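Local structure of uncharacterized protein YacP (Bacillus subtilis, 5MQ8) at residues A[13-18]-A[122-127]. The protein is an endoribonuclease, also called Rae1, that takes part in ribosome-dependent mRNA decay. Residues are numbered along the deposited sequence; the frame is centred on the assembly and turned at random.
Sequences GAWPQL and RELLRE
Trp15 lays one face of its indole over Leu125 and meets Leu124 at the edge, joining the end of helix 8-14 to the first turns of helix 121-145 in the PIN-like (NYN) domain, an alpha/beta fold on a parallel sheet. The evidence for a CH-pi contact is direct: Leu125 CB lies 3.7 Å from the centroid of the five-membered ring of Trp15, only 18° off the ring normal. From there the leucine continues across the same face, its CD1 reaching 3.8 Å from Trp15 CD2. With CG anti to the backbone N (chi1 177°), the branch of Leu125 is carried alongside the indole, and its other methyl, CD2, ends 3.9 Å from CD of the exposed Pro16. Leu124 approaches differently: its CG sits near the indole plane, 3.7 Å from Trp15 CZ2, so the two leucines take a face and an edge of one ring. Beyond the indole, Leu124 packs on Leu4 and Val6 of strand 3-7, while Trp15 also touches Leu33 of helix 23-44 and Val128, which places the indole among apolar neighbours between helices. Trp15 is the first residue to leave helical geometry after helix 8-14; its carbonyl O then accepts a bond from Leu18 N at 3.0 Å across the turn that follows. Between the two segments the contact is one of van der Waals and CH-pi packing, and the one polar atom of the buried indole is served just ahead of 122-127: Trp15 NE1 lies 3.5 Å from Leu125 CB yet donates its hydrogen bond to the carbonyl O of Ala121.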
loop_
_atom_site.group_PDB
_atom_site.type_symbol
_atom_site.label_atom_id
_atom_site.label_comp_id
_atom_site.label_asym_id
_atom_site.label_seq_id
_atom_site.Cartn_x
_atom_site.Cartn_y
_atom_site.Cartn_z
ATOM N N GLY A 13 15.891 -3.527 -20.876
ATOM C CA GLY A 13 16.466 -2.627 -21.867
ATOM C C GLY A 13 15.469 -1.883 -22.737
ATOM O O GLY A 13 15.826 -0.857 -23.322
ATOM N N ALA A 14 14.213 -2.382 -22.837
ATOM C CA ALA A 14 13.195 -1.785 -23.701
ATOM C C ALA A 14 12.151 -0.904 -22.983
ATOM O O ALA A 14 11.523 -0.082 -23.637
ATOM C CB ALA A 14 12.501 -2.875 -24.499
ATOM N N TRP A 15 11.929 -1.104 -21.668
ATOM C CA TRP A 15 10.921 -0.347 -20.926
ATOM C C TRP A 15 11.546 0.917 -20.330
ATOM O O TRP A 15 12.578 0.814 -19.647
ATOM C CB TRP A 15 10.246 -1.223 -19.853
ATOM C CG TRP A 15 9.470 -2.413 -20.373
ATOM C CD1 TRP A 15 9.364 -2.829 -21.668
ATOM C CD2 TRP A 15 8.701 -3.338 -19.593
ATOM N NE1 TRP A 15 8.575 -3.953 -21.742
ATOM C CE2 TRP A 15 8.145 -4.281 -20.484
ATOM C CE3 TRP A 15 8.370 -3.425 -18.230
ATOM C CZ2 TRP A 15 7.320 -5.329 -20.049
ATOM C CZ3 TRP A 15 7.553 -4.464 -17.802
ATOM C CH2 TRP A 15 7.040 -5.400 -18.706
ATOM N N PRO A 16 10.950 2.114 -20.598
ATOM C CA PRO A 16 11.544 3.379 -20.101
ATOM C C PRO A 16 11.775 3.458 -18.598
ATOM O O PRO A 16 12.832 3.935 -18.189
ATOM C CB PRO A 16 10.566 4.461 -20.589
ATOM C CG PRO A 16 9.898 3.857 -21.778
ATOM C CD PRO A 16 9.759 2.379 -21.436
ATOM N N GLN A 17 10.830 2.969 -17.776
ATOM C CA GLN A 17 10.989 2.996 -16.318
ATOM C C GLN A 17 11.982 1.934 -15.785
ATOM O O GLN A 17 12.330 1.966 -14.597
ATOM C CB GLN A 17 9.630 2.909 -15.600
ATOM C CG GLN A 17 8.790 4.193 -15.694
ATOM C CD GLN A 17 8.036 4.499 -14.414
ATOM O OE1 GLN A 17 7.307 3.663 -13.860
ATOM N NE2 GLN A 17 8.172 5.725 -13.927
ATOM N N LEU A 18 12.482 1.039 -16.667
ATOM C CA LEU A 18 13.447 0.003 -16.293
ATOM C C LEU A 18 14.866 0.263 -16.789
ATOM O O LEU A 18 15.809 0.045 -16.031
ATOM C CB LEU A 18 13.007 -1.389 -16.799
ATOM C CG LEU A 18 11.723 -2.019 -16.244
ATOM C CD1 LEU A 18 11.592 -3.448 -16.715
ATOM C CD2 LEU A 18 11.713 -2.017 -14.749
ATOM N N ARG A 122 7.144 -3.975 -26.215
ATOM C CA ARG A 122 6.186 -2.872 -26.266
ATOM C C ARG A 122 4.783 -3.372 -25.919
ATOM O O ARG A 122 4.083 -2.715 -25.146
ATOM C CB ARG A 122 6.204 -2.242 -27.676
ATOM C CG ARG A 122 5.726 -0.791 -27.718
ATOM C CD ARG A 122 5.894 -0.131 -29.084
ATOM N NE ARG A 122 7.283 0.230 -29.378
ATOM C CZ ARG A 122 7.869 1.373 -29.025
ATOM N NH1 ARG A 122 9.138 1.599 -29.337
ATOM N NH2 ARG A 122 7.181 2.308 -28.377
ATOM N N GLU A 123 4.381 -4.536 -26.480
ATOM C CA GLU A 123 3.083 -5.155 -26.236
ATOM C C GLU A 123 2.941 -5.546 -24.781
ATOM O O GLU A 123 1.899 -5.256 -24.188
ATOM C CB GLU A 123 2.885 -6.397 -27.111
ATOM C CG GLU A 123 2.356 -6.112 -28.504
ATOM C CD GLU A 123 2.706 -7.151 -29.553
ATOM O OE1 GLU A 123 2.635 -8.367 -29.257
ATOM O OE2 GLU A 123 3.046 -6.740 -30.684
ATOM N N LEU A 124 3.978 -6.208 -24.194
ATOM C CA LEU A 124 3.914 -6.607 -22.791
ATOM C C LEU A 124 3.806 -5.376 -21.897
ATOM O O LEU A 124 2.950 -5.358 -21.014
ATOM C CB LEU A 124 5.068 -7.543 -22.364
ATOM C CG LEU A 124 4.988 -8.097 -20.913
ATOM C CD1 LEU A 124 3.710 -8.889 -20.667
ATOM C CD2 LEU A 124 6.222 -8.910 -20.554
ATOM N N LEU A 125 4.609 -4.326 -22.179
ATOM C CA LEU A 125 4.575 -3.058 -21.437
ATOM C C LEU A 125 3.163 -2.427 -21.439
ATOM O O LEU A 125 2.678 -2.039 -20.380
ATOM C CB LEU A 125 5.625 -2.068 -21.977
ATOM C CG LEU A 125 5.661 -0.643 -21.340
ATOM C CD1 LEU A 125 6.048 -0.683 -19.846
ATOM C CD2 LEU A 125 6.612 0.261 -22.101
ATOM N N ARG A 126 2.509 -2.359 -22.628
ATOM C CA ARG A 126 1.154 -1.806 -22.826
ATOM C C ARG A 126 0.124 -2.575 -21.973
ATOM O O ARG A 126 -0.710 -1.959 -21.320
ATOM C CB ARG A 126 0.776 -1.829 -24.328
ATOM C CG ARG A 126 -0.602 -1.247 -24.653
ATOM C CD ARG A 126 -1.076 -1.623 -26.047
ATOM N NE ARG A 126 -2.540 -1.610 -26.135
ATOM C CZ ARG A 126 -3.236 -1.792 -27.255
ATOM N NH1 ARG A 126 -2.611 -1.997 -28.408
ATOM N NH2 ARG A 126 -4.563 -1.763 -27.231
ATOM N N GLU A 127 0.228 -3.907 -21.950
ATOM C CA GLU A 127 -0.594 -4.821 -21.158
ATOM C C GLU A 127 -0.353 -4.587 -19.661
ATOM O O GLU A 127 -1.313 -4.426 -18.908
ATOM C CB GLU A 127 -0.279 -6.269 -21.524
ATOM C CG GLU A 127 -0.857 -6.667 -22.869
ATOM C CD GLU A 127 -0.707 -8.116 -23.280
ATOM O OE1 GLU A 127 -0.278 -8.951 -22.448
ATOM O OE2 GLU A 127 -1.069 -8.425 -24.439
#